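Local coordinates for protein lipase-specific foldase (Burkholderia glumae, PDB 2ES4) that helps the extracellular lipase to fold during its passage through the periplasm, acting as a lipase-specific chaperone, at residues 114-119 and 123-128; 238-243 and 251-256. All coordinates share one frame; numbering follows the deposited sequence.

Contact 1 (114-119 and 123-128); sequences AQLDGS and AEALGV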
loop_
_atom_site.group_PDB
_atom_site.type_symbol
_atom_site.label_atom_id
_atom_site.label_comp_id
_atom_site.label_asym_id
_atom_site.label_seq_id
_atom_site.Cartn_x
_atom_site.Cartn_y
_atom_site.Cartn_z
ATOM N N ALA B 114 14.850 -11.449 -26.288
ATOM C CA ALA B 114 13.468 -11.754 -26.651
ATOM C C ALA B 114 12.811 -10.618 -27.442
ATOM O O ALA B 114 12.087 -10.861 -28.406
ATOM C CB ALA B 114 12.667 -12.058 -25.408
ATOM N N GLN B 115 13.130 -9.383 -27.064
ATOM C CA GLN B 115 12.578 -8.205 -27.722
ATOM C C GLN B 115 13.413 -7.682 -28.885
ATOM O O GLN B 115 12.866 -7.282 -29.915
ATOM C CB GLN B 115 12.385 -7.072 -26.709
ATOM C CG GLN B 115 11.302 -7.311 -25.670
ATOM C CD GLN B 115 11.067 -6.102 -24.777
ATOM O OE1 GLN B 115 11.089 -4.958 -25.239
ATOM N NE2 GLN B 115 10.840 -6.352 -23.495
ATOM N N LEU B 116 14.732 -7.658 -28.704
ATOM C CA LEU B 116 15.638 -7.106 -29.708
ATOM C C LEU B 116 16.638 -8.069 -30.329
ATOM O O LEU B 116 17.682 -7.636 -30.820
ATOM C CB LEU B 116 16.392 -5.923 -29.093
ATOM C CG LEU B 116 15.592 -4.915 -28.269
ATOM C CD1 LEU B 116 16.500 -3.935 -27.610
ATOM C CD2 LEU B 116 14.562 -4.224 -29.148
ATOM N N ASP B 117 16.314 -9.361 -30.353
ATOM C CA ASP B 117 17.217 -10.370 -30.930
ATOM C C ASP B 117 17.631 -10.036 -32.348
ATOM O O ASP B 117 16.779 -9.829 -33.216
ATOM C CB ASP B 117 16.555 -11.744 -30.942
ATOM C CG ASP B 117 17.446 -12.843 -30.385
ATOM O OD1 ASP B 117 16.932 -13.964 -30.194
ATOM O OD2 ASP B 117 18.646 -12.599 -30.138
ATOM N N GLY B 118 18.940 -9.909 -32.546
ATOM C CA GLY B 118 19.482 -9.596 -33.858
ATOM C C GLY B 118 19.191 -8.190 -34.345
ATOM O O GLY B 118 18.525 -8.010 -35.371
ATOM N N SER B 119 19.670 -7.199 -33.600
ATOM C CA SER B 119 19.464 -5.800 -33.958
ATOM C C SER B 119 20.448 -4.910 -33.209
ATOM O O SER B 119 20.939 -5.293 -32.141
ATOM C CB SER B 119 18.015 -5.367 -33.650
ATOM O OG SER B 119 17.764 -5.337 -32.260
ATOM N N ALA B 123 22.531 -4.712 -28.787
ATOM C CA ALA B 123 23.879 -4.396 -28.326
ATOM C C ALA B 123 23.841 -3.116 -27.502
ATOM O O ALA B 123 24.497 -3.020 -26.462
ATOM C CB ALA B 123 24.817 -4.231 -29.504
ATOM N N GLU B 124 23.013 -2.168 -27.943
ATOM C CA GLU B 124 22.847 -0.889 -27.257
ATOM C C GLU B 124 22.254 -1.127 -25.868
ATOM O O GLU B 124 22.750 -0.582 -24.881
ATOM C CB GLU B 124 21.933 0.025 -28.063
ATOM C CG GLU B 124 22.092 1.500 -27.763
ATOM C CD GLU B 124 21.141 2.350 -28.563
ATOM O OE1 GLU B 124 21.050 2.129 -29.783
ATOM O OE2 GLU B 124 20.479 3.230 -27.978
ATOM N N ALA B 125 21.241 -1.997 -25.799
ATOM C CA ALA B 125 20.582 -2.348 -24.539
ATOM C C ALA B 125 21.538 -3.012 -23.574
ATOM O O ALA B 125 21.575 -2.658 -22.396
ATOM C CB ALA B 125 19.384 -3.228 -24.793
ATOM N N LEU B 126 22.351 -3.933 -24.093
ATOM C CA LEU B 126 23.347 -4.626 -23.280
ATOM C C LEU B 126 24.382 -3.640 -22.752
ATOM O O LEU B 126 24.917 -3.818 -21.657
ATOM C CB LEU B 126 24.040 -5.723 -24.084
ATOM C CG LEU B 126 23.238 -7.001 -24.332
ATOM C CD1 LEU B 126 23.981 -7.897 -25.306
ATOM C CD2 LEU B 126 22.992 -7.722 -23.021
ATOM N N GLY B 127 24.609 -2.576 -23.524
ATOM C CA GLY B 127 25.550 -1.539 -23.138
ATOM C C GLY B 127 25.047 -0.770 -21.931
ATOM O O GLY B 127 25.778 -0.608 -20.953
ATOM N N VAL B 128 23.781 -0.352 -21.974
ATOM C CA VAL B 128 23.170 0.382 -20.863
ATOM C C VAL B 128 23.168 -0.506 -19.627
ATOM O O VAL B 128 23.457 -0.037 -18.527
ATOM C CB VAL B 128 21.729 0.811 -21.176
ATOM C CG1 VAL B 128 21.154 1.619 -20.021
ATOM C CG2 VAL B 128 21.695 1.627 -22.448
#

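Contact 2 (238-243 and 251-256); sequences TKIADL and DQMRAQ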
loop_
_atom_site.group_PDB
_atom_site.type_symbol
_atom_site.label_atom_id
_atom_site.label_comp_id
_atom_site.label_asym_id
_atom_site.label_seq_id
_atom_site.Cartn_x
_atom_site.Cartn_y
_atom_site.Cartn_z
ATOM N N THR B 238 -15.316 13.074 -4.695
ATOM C CA THR B 238 -15.564 13.982 -3.576
ATOM C C THR B 238 -16.929 14.666 -3.656
ATOM O O THR B 238 -17.567 14.883 -2.626
ATOM C CB THR B 238 -14.463 15.059 -3.461
ATOM O OG1 THR B 238 -13.195 14.422 -3.277
ATOM C CG2 THR B 238 -14.716 15.992 -2.282
ATOM N N LYS B 239 -17.382 14.984 -4.869
ATOM C CA LYS B 239 -18.686 15.628 -5.044
ATOM C C LYS B 239 -19.801 14.719 -4.544
ATOM O O LYS B 239 -20.727 15.172 -3.869
ATOM C CB LYS B 239 -18.938 15.969 -6.504
ATOM C CG LYS B 239 -17.942 16.950 -7.096
ATOM C CD LYS B 239 -18.326 17.349 -8.497
ATOM C CE LYS B 239 -19.551 18.192 -8.436
ATOM N NZ LYS B 239 -19.381 19.472 -7.716
ATOM N N ILE B 240 -19.664 13.424 -4.832
ATOM C CA ILE B 240 -20.641 12.431 -4.401
ATOM C C ILE B 240 -20.579 12.282 -2.882
ATOM O O ILE B 240 -21.615 12.324 -2.211
ATOM C CB ILE B 240 -20.391 11.063 -5.073
ATOM C CG1 ILE B 240 -20.535 11.196 -6.592
ATOM C CG2 ILE B 240 -21.368 10.018 -4.538
ATOM C CD1 ILE B 240 -20.238 9.930 -7.368
ATOM N N ALA B 241 -19.361 12.161 -2.351
ATOM C CA ALA B 241 -19.143 12.011 -0.911
ATOM C C ALA B 241 -19.720 13.176 -0.120
ATOM O O ALA B 241 -20.363 12.967 0.907
ATOM C CB ALA B 241 -17.665 11.856 -0.609
ATOM N N ASP B 242 -19.542 14.393 -0.639
ATOM C CA ASP B 242 -20.056 15.599 0.010
ATOM C C ASP B 242 -21.578 15.608 0.108
ATOM O O ASP B 242 -22.131 16.005 1.136
ATOM C CB ASP B 242 -19.583 16.862 -0.713
ATOM C CG ASP B 242 -18.094 17.120 -0.547
ATOM O OD1 ASP B 242 -17.518 16.747 0.501
ATOM O OD2 ASP B 242 -17.493 17.702 -1.474
ATOM N N LEU B 243 -22.246 15.134 -0.942
ATOM C CA LEU B 243 -23.706 15.075 -0.946
ATOM C C LEU B 243 -24.223 14.065 0.071
ATOM O O LEU B 243 -25.251 14.293 0.711
ATOM C CB LEU B 243 -24.228 14.753 -2.338
ATOM C CG LEU B 243 -24.161 15.929 -3.305
ATOM C CD1 LEU B 243 -24.359 15.458 -4.711
ATOM C CD2 LEU B 243 -25.218 16.959 -2.923
ATOM N N ASP B 251 -33.131 11.778 -4.817
ATOM C CA ASP B 251 -33.524 12.762 -5.831
ATOM C C ASP B 251 -32.577 13.952 -5.862
ATOM O O ASP B 251 -32.213 14.425 -6.940
ATOM C CB ASP B 251 -34.956 13.264 -5.611
ATOM C CG ASP B 251 -36.010 12.230 -5.974
ATOM O OD1 ASP B 251 -35.797 11.440 -6.920
ATOM O OD2 ASP B 251 -37.070 12.212 -5.311
ATOM N N GLN B 252 -32.157 14.415 -4.682
ATOM C CA GLN B 252 -31.233 15.545 -4.587
ATOM C C GLN B 252 -29.860 15.147 -5.110
ATOM O O GLN B 252 -29.201 15.930 -5.803
ATOM C CB GLN B 252 -31.100 16.025 -3.152
ATOM C CG GLN B 252 -32.372 16.589 -2.558
ATOM C CD GLN B 252 -32.197 16.985 -1.110
ATOM O OE1 GLN B 252 -31.664 16.223 -0.303
ATOM N NE2 GLN B 252 -32.636 18.193 -0.773
ATOM N N MET B 253 -29.451 13.920 -4.792
ATOM C CA MET B 253 -28.171 13.380 -5.245
ATOM C C MET B 253 -28.172 13.335 -6.772
ATOM O O MET B 253 -27.248 13.831 -7.405
ATOM C CB MET B 253 -27.959 11.973 -4.687
ATOM C CG MET B 253 -26.701 11.274 -5.183
ATOM S SD MET B 253 -25.151 11.998 -4.633
ATOM C CE MET B 253 -24.979 11.212 -3.043
ATOM N N ARG B 254 -29.251 12.807 -7.347
ATOM C CA ARG B 254 -29.387 12.713 -8.794
ATOM C C ARG B 254 -29.347 14.087 -9.453
ATOM O O ARG B 254 -28.594 14.290 -10.395
ATOM C CB ARG B 254 -30.691 12.027 -9.179
ATOM C CG ARG B 254 -30.833 11.761 -10.689
ATOM C CD ARG B 254 -32.205 11.229 -11.073
ATOM N NE ARG B 254 -32.565 10.004 -10.356
ATOM C CZ ARG B 254 -33.463 9.944 -9.375
ATOM N NH1 ARG B 254 -34.102 11.043 -8.986
ATOM N NH2 ARG B 254 -33.707 8.794 -8.766
ATOM N N ALA B 255 -30.123 15.027 -8.915
ATOM C CA ALA B 255 -30.200 16.386 -9.456
ATOM C C ALA B 255 -28.871 17.126 -9.466
ATOM O O ALA B 255 -28.453 17.645 -10.506
ATOM C CB ALA B 255 -31.238 17.194 -8.708
ATOM N N GLN B 256 -28.189 17.127 -8.323
ATOM C CA GLN B 256 -26.909 17.804 -8.203
ATOM C C GLN B 256 -25.794 17.171 -9.033
ATOM O O GLN B 256 -25.017 17.877 -9.685
ATOM C CB GLN B 256 -26.489 17.913 -6.738
ATOM C CG GLN B 256 -25.223 18.744 -6.514
ATOM C CD GLN B 256 -25.307 20.119 -7.154
ATOM O OE1 GLN B 256 -26.270 20.861 -6.934
ATOM N NE2 GLN B 256 -24.325 20.443 -7.992
#

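Contact 1 (114-119 and 123-128)
Leu-116 and Ala-125 meet methyl to methyl, CD1 of the leucine standing 4.1 Å from CB of the alanine. Both CB atoms point at the opposing segment. With CG of Leu-116 beside the backbone N (chi1 -45°), its branch reaches over to helix 120-137, and CD1 is the atom that touches. The pair is buried, and the apolar patch extends past the two segments: Leu-71 packs on Leu-116, while Leu-79 and Ile-112 pack on Ala-125.

This is the tight end of a helical (alpha-alpha) hairpin. Asp-117 and Gly-118 carry the chain round, and Ser-119 takes the N-cap position of the next helix. Gly-118 has a positive phi (70°) within the turn.

The polar contacts hold the turn itself. Ser-119 OG donates to Leu-116 O at 2.7 Å, approaching with a C=O...donor angle of 122° and tilted from the carbonyl plane, which ties the cap residue back to the backbone carbonyl of Leu-116. Gly-118 N is bonded to Gln-122 OE1 from the first turn of the new helix. Between Ser-119 O and Ala-123 N the gap is 3.8 Å, a contact without a hydrogen bond.

Contact 2 (238-243 and 251-256)
Leu-243 lies against both Met-253 and Gln-256, and the three make up most of this apolar interface. Its CD1 approaches Met-253 SD to 3.6 Å, and its CB lies 3.7 Å from Met-253 CE, so the thioether end of the methionine runs past the leucine at a slant. The methionine chain leaves the backbone with CG anti to N (chi1 176°) and then bends at both following torsions, which swings SD and CE toward helix 221-245 although the CB itself does not point there. Met-253 CE ends 3.6 Å from the backbone O of Ile-240 and 4.1 Å from Ile-240 CG2, the isoleucine crossing the methionine at about a right angle.

The two helical segments are close to antiparallel, at 151° with axes 10.5 Å apart, and form a helical hairpin: the end of the long helix 221-245 turns through a short connection into helix 250-258. Helix 263-294 lies against the same contact, with Met-272 on Ile-240 and with Ala-269 and Gln-273 on Met-253. Ile-240 also packs on an apolar side chain from the chain of another protein, probably the lipase client, at this face.

Gln-256 adds the aliphatic part of its side chain, CB coming within 3.8 Å of Leu-243 CD1 and CG within 4.0 Å of Leu-243 CD2.

The charged pair stays within one helix. Arg-254 NH1 donates to Asp-251 OD1 at 2.7 Å, a salt bridge one turn long, with the oxygen lying in the guanidinium plane and using its anti lone pair.

Overall arrangement
Going from the N terminus, the chain first closes contact 1, where helix 101-116 turns back through a very short link into helix 120-137. It then runs on through helices 155-172, 177-198 and 208-215 before the long helix 221-245 carries it to the far end of the molecule. There contact 2 closes a second local hairpin, between the end of that helix and helix 250-258. The two loops follow in series, neither enclosing nor crossing the other. Their centres are about 54 Å apart, on opposite sides of the chain's centre, and their nearest atoms about 38 Å apart, so each hairpin belongs to a different end of this extended, all-helical chaperone.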